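Long-range contacts in voltage-sensor containing phosphatase (Ciona intestinalis, PDB 3V0D), which probably dephosphorylates membrane phosphoinositides under the control of its voltage sensor, using a phosphatase domain and a C2 domain related to those of PTEN: residues P197-L202 / T296-E300; Y243-L247 / C258-N262; F290-F294 / F327-F333. The protein carries 1 engineered substitution. All coordinates share one frame; numbering follows the deposited sequence.

Contact 1: residues P197-L202 / T296-E300; sequences PPMKKL and TSLVE
Thr296 and Ser297 present their hydroxyls to carbonyl oxygens of residues 197-202, illustrating how two largely irregular segments can be joined without pairing as strands. Thr296 OG1 donates to Lys200 O over 2.7 Å, in the plane of that carbonyl. This OG1 stands between its own backbone N and carbonyl carbon (chi1 62°), which turns it to Lys200 while CB and CG2 lie against Leu202 CD1. OG1 also receives bonds from Gly268 N and from a water that accepts from Lys200 N and donates to Ser297 OG.

Ser297, in one of its two conformers, works differently. Ser297 OG donates to Pro198 O at 2.9 Å from above the carbonyl, 39° out of the plane. A second water links OG to Pro197 O, and a third spans Pro198 O and Ser297 O, so water bridges supplement the direct bond.

Lys200 leaves its backbone with CG anti to N (chi1 -173°), laying its methylenes alongside Thr296 O before the chain bends. A weak bond runs from Lys200 NZ to Thr296 O at 2.9 Å; the separation of 2.4 Å between Lys200 NZ and Val299 O is too short to be trusted, so the exact place of the ammonium is doubtful, though it lies near both carbonyls. Leu202 CD1 meets Val299 CG2 tip to tip at 3.9 Å, and in the conformer described Leu298 CD2 meets Pro197 CG, also at 3.9 Å, the two side chains crossing at about a right angle.

Residues 197-202 lead from helix 176-191 into strand 202-210, and residues 296-300 link strand 290-295 to strand 303-307 of the C2 domain. Leu202 and Val299 pack on Phe333 of strand 328-335, while Pro197 and Leu298 rest on helix 176-191.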
loop_
_atom_site.group_PDB
_atom_site.type_symbol
_atom_site.label_atom_id
_atom_site.label_comp_id
_atom_site.label_asym_id
_atom_site.label_seq_id
_atom_site.Cartn_x
_atom_site.Cartn_y
_atom_site.Cartn_z
ATOM N N PRO A 197 -11.741 -5.814 12.478
ATOM C CA PRO A 197 -11.473 -5.874 13.919
ATOM C C PRO A 197 -12.178 -4.750 14.666
ATOM O O PRO A 197 -12.472 -3.708 14.075
ATOM C CB PRO A 197 -9.941 -5.709 14.001
ATOM C CG PRO A 197 -9.452 -6.239 12.683
ATOM C CD PRO A 197 -10.496 -5.774 11.687
ATOM N N PRO A 198 -12.398 -4.933 15.969
ATOM C CA PRO A 198 -13.039 -3.858 16.731
ATOM C C PRO A 198 -12.194 -2.590 16.735
ATOM O O PRO A 198 -10.955 -2.642 16.712
ATOM C CB PRO A 198 -13.112 -4.394 18.165
ATOM C CG PRO A 198 -12.510 -5.713 18.168
ATOM C CD PRO A 198 -12.025 -6.083 16.812
ATOM N N MET A 199 -12.885 -1.464 16.789
ATOM C CA MET A 199 -12.242 -0.164 16.867
ATOM C C MET A 199 -11.285 -0.070 18.057
ATOM O O MET A 199 -11.568 -0.580 19.152
ATOM C CB MET A 199 -13.313 0.941 16.910
ATOM C CG MET A 199 -12.762 2.370 16.741
ATOM S SD MET A 199 -13.973 3.709 16.694
ATOM C CE MET A 199 -14.795 3.413 15.127
ATOM N N LYS A 200 -10.143 0.565 17.821
ATOM C CA LYS A 200 -9.245 0.918 18.905
ATOM C C LYS A 200 -8.842 2.366 18.715
ATOM O O LYS A 200 -8.318 2.760 17.660
ATOM C CB LYS A 200 -8.030 0.005 18.895
ATOM C CG LYS A 200 -7.108 0.167 20.071
ATOM C CD LYS A 200 -6.358 -1.127 20.338
ATOM C CE LYS A 200 -4.931 -1.037 19.884
ATOM N NZ LYS A 200 -4.587 -2.229 19.083
ATOM N N LYS A 201 -9.092 3.169 19.735
ATOM C CA LYS A 201 -8.763 4.588 19.731
ATOM C C LYS A 201 -7.441 4.790 20.453
ATOM O O LYS A 201 -7.268 4.318 21.581
ATOM C CB LYS A 201 -9.876 5.355 20.452
ATOM C CG LYS A 201 -11.188 5.380 19.689
ATOM C CD LYS A 201 -12.274 6.108 20.475
ATOM C CE LYS A 201 -13.627 5.949 19.822
ATOM N NZ LYS A 201 -14.704 6.440 20.710
ATOM N N LEU A 202 -6.508 5.487 19.801
ATOM C CA LEU A 202 -5.167 5.686 20.339
ATOM C C LEU A 202 -4.726 7.120 20.137
ATOM O O LEU A 202 -5.233 7.816 19.258
ATOM C CB LEU A 202 -4.138 4.809 19.580
ATOM C CG LEU A 202 -4.290 3.282 19.576
ATOM C CD1 LEU A 202 -3.293 2.669 18.596
ATOM C CD2 LEU A 202 -4.132 2.742 20.983
ATOM N N THR A 296 -4.941 1.235 13.727
ATOM C CA THR A 296 -4.946 1.271 15.197
ATOM C C THR A 296 -5.476 -0.016 15.841
ATOM O O THR A 296 -5.056 -0.392 16.920
ATOM C CB THR A 296 -5.745 2.458 15.732
ATOM O OG1 THR A 296 -7.112 2.343 15.323
ATOM C CG2 THR A 296 -5.180 3.791 15.281
ATOM N N SER A 297 -6.408 -0.694 15.171
ATOM C CA SER A 297 -7.006 -1.920 15.707
ATOM C C SER A 297 -6.067 -3.081 15.758
ATOM O O SER A 297 -6.325 -4.063 16.462
ATOM C CB SER A 297 -8.154 -2.368 14.850
ATOM O OG SER A 297 -9.142 -1.407 14.889
ATOM N N LEU A 298 -5.001 -3.008 14.972
ATOM C CA LEU A 298 -4.065 -4.102 14.838
ATOM C C LEU A 298 -2.773 -3.847 15.600
ATOM O O LEU A 298 -1.893 -4.695 15.632
ATOM C CB LEU A 298 -3.940 -4.619 13.405
ATOM C CG LEU A 298 -5.261 -5.183 12.862
ATOM C CD1 LEU A 298 -5.104 -5.448 11.387
ATOM C CD2 LEU A 298 -5.689 -6.461 13.549
ATOM N N VAL A 299 -2.693 -2.693 16.278
ATOM C CA VAL A 299 -1.587 -2.385 17.187
ATOM C C VAL A 299 -1.620 -3.330 18.369
ATOM O O VAL A 299 -2.680 -3.611 18.919
ATOM C CB VAL A 299 -1.663 -0.910 17.663
ATOM C CG1 VAL A 299 -0.682 -0.630 18.808
ATOM C CG2 VAL A 299 -1.356 0.001 16.509
ATOM N N GLU A 300 -0.437 -3.799 18.743
ATOM C CA GLU A 300 -0.274 -4.649 19.912
ATOM C C GLU A 300 0.431 -3.881 21.014
ATOM O O GLU A 300 1.486 -3.280 20.805
ATOM C CB GLU A 300 0.516 -5.904 19.543
ATOM C CG GLU A 300 -0.141 -6.719 18.436
ATOM C CD GLU A 300 0.700 -7.888 17.985
ATOM O OE1 GLU A 300 1.332 -7.785 16.910
ATOM O OE2 GLU A 300 0.730 -8.903 18.710
HETATM O O HOH W 1 -10.455 -2.227 12.434
HETATM O O HOH W 2 -12.256 -1.292 13.660
HETATM O O HOH W 3 -8.900 -4.506 17.796
HETATM O O HOH W 4 -9.729 1.266 14.864
#

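Contact 2: residues Y243-L247 / C258-N262; sequences YNCAL and CEVKN
Cys245-Leu247 and Cys258-Val260 run antiparallel, their axes 4.5 Å apart at 174°, as the end of a beta hairpin away from its turn, in strands 245-250 and 255-260 at the edge of a C2-domain sheet. Ala246 and Glu259 form the hydrogen-bonded pair, each backbone N donating to the other's O, whereas Cys245-Val260 and Leu247-Cys258 are non-hydrogen-bonded pairs. Beyond the strands, Lys261 N adds a bond to Asn244 O at 2.9 Å.

Cys245, Leu247, Cys258 and Val260 share one face. In the conformer described, Cys258 SG lies anti to its backbone N (chi1 -160°), which sends it across the hairpin to Cys245 CB at 3.6 Å. The two SG atoms of Cys245 and Cys258 are 3.8 Å apart, far too distant for a disulfide, so the thiols simply pack, with Phe239 against both residues. Val260 reaches Leu235 and Cys237 of strand 232-238, tying this face to the opposing sheet.

On the other face stand Ala246 and Glu259. The extended chain of Lys261 runs alongside the Cys245 backbone, bringing its CE to 4.2 Å from Ala246 CB.

Asn244 and Asn262 finish this end, their side-chain amide planes 81° apart. Asn244 ND2 is held by Leu236 O, which fixes the turn of its amide, while Asn262 ND2 donates almost straight to Asn244 OD1 at 3.0 Å.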
loop_
_atom_site.group_PDB
_atom_site.type_symbol
_atom_site.label_atom_id
_atom_site.label_comp_id
_atom_site.label_asym_id
_atom_site.label_seq_id
_atom_site.Cartn_x
_atom_site.Cartn_y
_atom_site.Cartn_z
ATOM N N TYR A 243 7.554 22.267 17.869
ATOM C CA TYR A 243 6.181 22.517 17.435
ATOM C C TYR A 243 5.407 21.213 17.632
ATOM O O TYR A 243 5.672 20.205 16.956
ATOM C CB TYR A 243 6.271 22.931 15.978
ATOM C CG TYR A 243 5.021 23.298 15.212
ATOM C CD1 TYR A 243 4.041 22.346 14.894
ATOM C CD2 TYR A 243 4.888 24.560 14.671
ATOM C CE1 TYR A 243 2.942 22.675 14.094
ATOM C CE2 TYR A 243 3.806 24.893 13.888
ATOM C CZ TYR A 243 2.841 23.944 13.591
ATOM O OH TYR A 243 1.770 24.319 12.799
ATOM N N ASN A 244 4.491 21.221 18.607
ATOM C CA ASN A 244 3.762 20.021 19.043
ATOM C C ASN A 244 4.673 18.860 19.435
ATOM O O ASN A 244 4.273 17.698 19.311
ATOM C CB ASN A 244 2.743 19.535 17.999
ATOM C CG ASN A 244 1.582 20.457 17.831
ATOM O OD1 ASN A 244 1.041 21.003 18.812
ATOM N ND2 ASN A 244 1.149 20.617 16.583
ATOM N N CYS A 245 5.864 19.136 19.980
ATOM C CA CYS A 245 6.751 18.032 20.332
ATOM C C CYS A 245 7.909 18.535 21.181
ATOM O O CYS A 245 8.059 19.730 21.411
ATOM C CB CYS A 245 7.284 17.313 19.064
ATOM S SG CYS A 245 8.375 18.334 18.078
ATOM N N ALA A 246 8.726 17.592 21.634
ATOM C CA ALA A 246 9.972 17.890 22.343
ATOM C C ALA A 246 11.008 16.845 21.967
ATOM O O ALA A 246 10.848 15.661 22.264
ATOM C CB ALA A 246 9.757 17.922 23.843
ATOM N N LEU A 247 12.074 17.280 21.310
ATOM C CA LEU A 247 13.104 16.395 20.790
ATOM C C LEU A 247 14.257 16.189 21.749
ATOM O O LEU A 247 14.746 17.151 22.341
ATOM C CB LEU A 247 13.668 17.050 19.526
ATOM C CG LEU A 247 14.873 16.394 18.841
ATOM C CD1 LEU A 247 14.496 15.050 18.288
ATOM C CD2 LEU A 247 15.436 17.295 17.746
ATOM N N CYS A 258 11.341 11.693 20.578
ATOM C CA CYS A 258 10.560 12.900 20.536
ATOM C C CYS A 258 9.226 12.673 21.193
ATOM O O CYS A 258 8.475 11.797 20.773
ATOM C CB CYS A 258 10.469 13.325 19.074
ATOM S SG CYS A 258 10.063 14.986 18.859
ATOM N N GLU A 259 8.934 13.453 22.231
ATOM C CA GLU A 259 7.618 13.455 22.797
ATOM C C GLU A 259 6.679 14.128 21.818
ATOM O O GLU A 259 6.989 15.216 21.322
ATOM C CB GLU A 259 7.609 14.194 24.113
ATOM C CG GLU A 259 6.234 14.247 24.722
ATOM C CD GLU A 259 6.158 15.111 25.941
ATOM O OE1 GLU A 259 7.216 15.531 26.462
ATOM O OE2 GLU A 259 5.020 15.359 26.382
ATOM N N VAL A 260 5.561 13.477 21.520
ATOM C CA VAL A 260 4.563 14.012 20.617
ATOM C C VAL A 260 3.450 14.603 21.471
ATOM O O VAL A 260 2.885 13.907 22.322
ATOM C CB VAL A 260 4.059 12.900 19.694
ATOM C CG1 VAL A 260 2.875 13.372 18.848
ATOM C CG2 VAL A 260 5.202 12.387 18.809
ATOM N N LYS A 261 3.141 15.881 21.251
ATOM C CA LYS A 261 2.148 16.588 22.044
ATOM C C LYS A 261 0.903 16.868 21.221
ATOM O O LYS A 261 0.979 17.077 20.000
ATOM C CB LYS A 261 2.742 17.910 22.538
ATOM C CG LYS A 261 3.994 17.750 23.383
ATOM C CD LYS A 261 4.541 19.134 23.728
ATOM C CE LYS A 261 5.815 19.061 24.502
ATOM N NZ LYS A 261 6.301 20.438 24.808
ATOM N N ASN A 262 -0.238 16.893 21.917
ATOM C CA ASN A 262 -1.495 17.364 21.347
ATOM C C ASN A 262 -2.049 16.467 20.253
ATOM O O ASN A 262 -2.865 16.904 19.454
ATOM C CB ASN A 262 -1.373 18.806 20.854
ATOM C CG ASN A 262 -0.860 19.723 21.919
ATOM O OD1 ASN A 262 -1.336 19.698 23.047
ATOM N ND2 ASN A 262 0.133 20.527 21.580
#

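Contact 3: residues F290-F294 / F327-F333; sequences FYFWF and FTVKLTF
Phe327 aims the CZ edge of its ring at one face of Phe290, a T-shaped pair with planes at 87° and centroids 5.3 Å apart. The touching atom, Phe327 CZ, stands over the rim of the ring rather than its middle, 3.9 Å from Phe290 CZ. Phe290 also stacks with Phe274 of the neighbouring strand. The Phe292 ring is met in its own plane: Leu331 CD1 sits at its edge, 3.8 Å from Phe292 CE1, and Phe294 CD2 lies at the edge too. Phe294 and Phe333 approach from opposite directions with rings inclined, neither stacked nor T-shaped, and Phe294 CE1 comes within 3.6 Å of Phe333 CZ.

Branched aliphatic chains fill between the rings. Val329 divides its methyls, CG1 against Phe292 CE2 and CG2 against Phe290 CE1, while Leu331 CD1 is shared by Phe292 and Phe294, coming to 3.6 Å from Phe294 CE2. The three phenylalanines at 290, 292 and 294 all hold CG between backbone N and carbonyl carbon (chi1 57° in Phe292), a shared rotation that sets their rings in a row.

No hydrogen bond crosses here. The axes of 290-294 and 328-333 come no nearer than 10.3 Å and are turned by 46°, the separation of two layers filled by interlocking side chains: this is the hydrophobic core of the beta sandwich that defines a C2 domain.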
loop_
_atom_site.group_PDB
_atom_site.type_symbol
_atom_site.label_atom_id
_atom_site.label_comp_id
_atom_site.label_asym_id
_atom_site.label_seq_id
_atom_site.Cartn_x
_atom_site.Cartn_y
_atom_site.Cartn_z
ATOM N N PHE A 290 10.560 9.286 4.147
ATOM C CA PHE A 290 10.038 7.983 4.555
ATOM C C PHE A 290 8.685 8.141 5.219
ATOM O O PHE A 290 8.391 9.199 5.783
ATOM C CB PHE A 290 11.039 7.205 5.440
ATOM C CG PHE A 290 11.518 7.928 6.680
ATOM C CD1 PHE A 290 10.929 7.707 7.915
ATOM C CD2 PHE A 290 12.643 8.761 6.626
ATOM C CE1 PHE A 290 11.394 8.338 9.076
ATOM C CE2 PHE A 290 13.093 9.409 7.757
ATOM C CZ PHE A 290 12.492 9.191 8.982
ATOM N N TYR A 291 7.866 7.098 5.111
ATOM C CA TYR A 291 6.477 7.164 5.603
ATOM C C TYR A 291 5.997 5.751 5.849
ATOM O O TYR A 291 6.654 4.779 5.432
ATOM C CB TYR A 291 5.559 7.916 4.621
ATOM C CG TYR A 291 5.368 7.249 3.258
ATOM C CD1 TYR A 291 4.156 6.613 2.939
ATOM C CD2 TYR A 291 6.391 7.223 2.292
ATOM C CE1 TYR A 291 3.959 6.008 1.730
ATOM C CE2 TYR A 291 6.207 6.612 1.076
ATOM C CZ TYR A 291 4.990 5.977 0.799
ATOM O OH TYR A 291 4.867 5.372 -0.430
ATOM N N PHE A 292 4.828 5.601 6.478
ATOM C CA PHE A 292 4.230 4.281 6.634
ATOM C C PHE A 292 2.769 4.421 7.030
ATOM O O PHE A 292 2.351 5.448 7.566
ATOM C CB PHE A 292 5.000 3.403 7.661
ATOM C CG PHE A 292 5.124 4.013 9.008
ATOM C CD1 PHE A 292 4.112 3.881 9.965
ATOM C CD2 PHE A 292 6.302 4.677 9.352
ATOM C CE1 PHE A 292 4.275 4.414 11.237
ATOM C CE2 PHE A 292 6.473 5.197 10.630
ATOM C CZ PHE A 292 5.465 5.092 11.554
ATOM N N TRP A 293 2.034 3.322 6.850
ATOM C CA TRP A 293 0.663 3.164 7.327
ATOM C C TRP A 293 0.569 2.100 8.390
ATOM O O TRP A 293 1.265 1.080 8.338
ATOM C CB TRP A 293 -0.246 2.725 6.197
ATOM C CG TRP A 293 -0.479 3.718 5.118
ATOM C CD1 TRP A 293 0.333 4.041 4.058
ATOM C CD2 TRP A 293 -1.682 4.452 4.918
ATOM N NE1 TRP A 293 -0.298 4.931 3.216
ATOM C CE2 TRP A 293 -1.540 5.195 3.733
ATOM C CE3 TRP A 293 -2.886 4.539 5.634
ATOM C CZ2 TRP A 293 -2.554 6.000 3.232
ATOM C CZ3 TRP A 293 -3.892 5.338 5.137
ATOM C CH2 TRP A 293 -3.718 6.058 3.941
ATOM N N PHE A 294 -0.368 2.272 9.310
ATOM C CA PHE A 294 -0.758 1.210 10.217
ATOM C C PHE A 294 -2.231 1.387 10.568
ATOM O O PHE A 294 -2.800 2.457 10.373
ATOM C CB PHE A 294 0.118 1.181 11.488
ATOM C CG PHE A 294 -0.107 2.354 12.392
ATOM C CD1 PHE A 294 -0.970 2.252 13.477
ATOM C CD2 PHE A 294 0.481 3.589 12.136
ATOM C CE1 PHE A 294 -1.215 3.336 14.289
ATOM C CE2 PHE A 294 0.226 4.696 12.950
ATOM C CZ PHE A 294 -0.619 4.566 14.033
ATOM N N PHE A 327 18.259 0.905 11.292
ATOM C CA PHE A 327 17.299 2.015 11.219
ATOM C C PHE A 327 15.896 1.494 11.506
ATOM O O PHE A 327 15.413 0.579 10.846
ATOM C CB PHE A 327 17.349 2.632 9.835
ATOM C CG PHE A 327 16.405 3.801 9.676
ATOM C CD1 PHE A 327 16.792 5.063 10.116
ATOM C CD2 PHE A 327 15.147 3.660 9.072
ATOM C CE1 PHE A 327 15.926 6.146 9.982
ATOM C CE2 PHE A 327 14.294 4.742 8.925
ATOM C CZ PHE A 327 14.683 5.985 9.380
ATOM N N THR A 328 15.264 2.089 12.512
ATOM C CA THR A 328 13.895 1.715 12.914
ATOM C C THR A 328 13.135 2.954 13.331
ATOM O O THR A 328 13.743 3.950 13.756
ATOM C CB THR A 328 13.851 0.669 14.095
ATOM O OG1 THR A 328 14.209 1.296 15.329
ATOM C CG2 THR A 328 14.732 -0.537 13.837
ATOM N N VAL A 329 11.813 2.875 13.245
ATOM C CA VAL A 329 10.927 3.914 13.772
ATOM C C VAL A 329 9.921 3.227 14.683
ATOM O O VAL A 329 9.302 2.246 14.287
ATOM C CB VAL A 329 10.194 4.667 12.640
ATOM C CG1 VAL A 329 9.250 5.729 13.244
ATOM C CG2 VAL A 329 11.215 5.341 11.690
ATOM N N LYS A 330 9.780 3.753 15.901
ATOM C CA LYS A 330 8.824 3.259 16.895
ATOM C C LYS A 330 7.860 4.393 17.258
ATOM O O LYS A 330 8.316 5.471 17.659
ATOM C CB LYS A 330 9.545 2.758 18.140
ATOM C CG LYS A 330 8.596 2.389 19.259
ATOM C CD LYS A 330 9.300 1.831 20.464
ATOM C CE LYS A 330 9.995 2.902 21.243
ATOM N NZ LYS A 330 10.440 2.330 22.540
ATOM N N LEU A 331 6.555 4.134 17.154
ATOM C CA LEU A 331 5.557 5.015 17.734
ATOM C C LEU A 331 5.108 4.464 19.060
ATOM O O LEU A 331 4.825 3.255 19.172
ATOM C CB LEU A 331 4.323 5.157 16.840
ATOM C CG LEU A 331 4.576 5.687 15.435
ATOM C CD1 LEU A 331 3.273 5.726 14.653
ATOM C CD2 LEU A 331 5.207 7.068 15.491
ATOM N N THR A 332 5.050 5.328 20.063
ATOM C CA THR A 332 4.470 5.004 21.364
ATOM C C THR A 332 3.070 5.603 21.413
ATOM O O THR A 332 2.852 6.723 20.942
ATOM C CB THR A 332 5.364 5.581 22.475
ATOM O OG1 THR A 332 6.675 5.019 22.329
ATOM C CG2 THR A 332 4.823 5.282 23.870
ATOM N N PHE A 333 2.136 4.868 22.031
ATOM C CA PHE A 333 0.723 5.258 22.080
ATOM C C PHE A 333 0.208 5.314 23.510
ATOM O O PHE A 333 0.663 4.549 24.374
ATOM C CB PHE A 333 -0.150 4.198 21.385
ATOM C CG PHE A 333 0.190 3.963 19.940
ATOM C CD1 PHE A 333 0.765 2.774 19.534
ATOM C CD2 PHE A 333 -0.092 4.930 18.974
ATOM C CE1 PHE A 333 1.052 2.542 18.196
ATOM C CE2 PHE A 333 0.194 4.712 17.629
ATOM C CZ PHE A 333 0.778 3.512 17.245
#

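All three contacts lie in the PTEN-like C2 domain, contacts 2 and 3 in its sheets and contact 1 in segments that connect strands. Contact 3 joins the two sheets through the core, and contact 2 forms the edge hairpin of the five-stranded sheet. Contacts 1 and 3 have centres about 16 Å apart and touch, since Val299 packs on Phe294 and Phe333. Contact 2 touches neither; its centre lies about 15 Å from that of contact 3, with which it shares a sheet. Along the chain, contact 2 falls between the segments of contact 1 and closes before contact 3 opens, whereas contacts 1 and 3 interleave, drawing distant parts of the sequence into one domain beside helix 176-191.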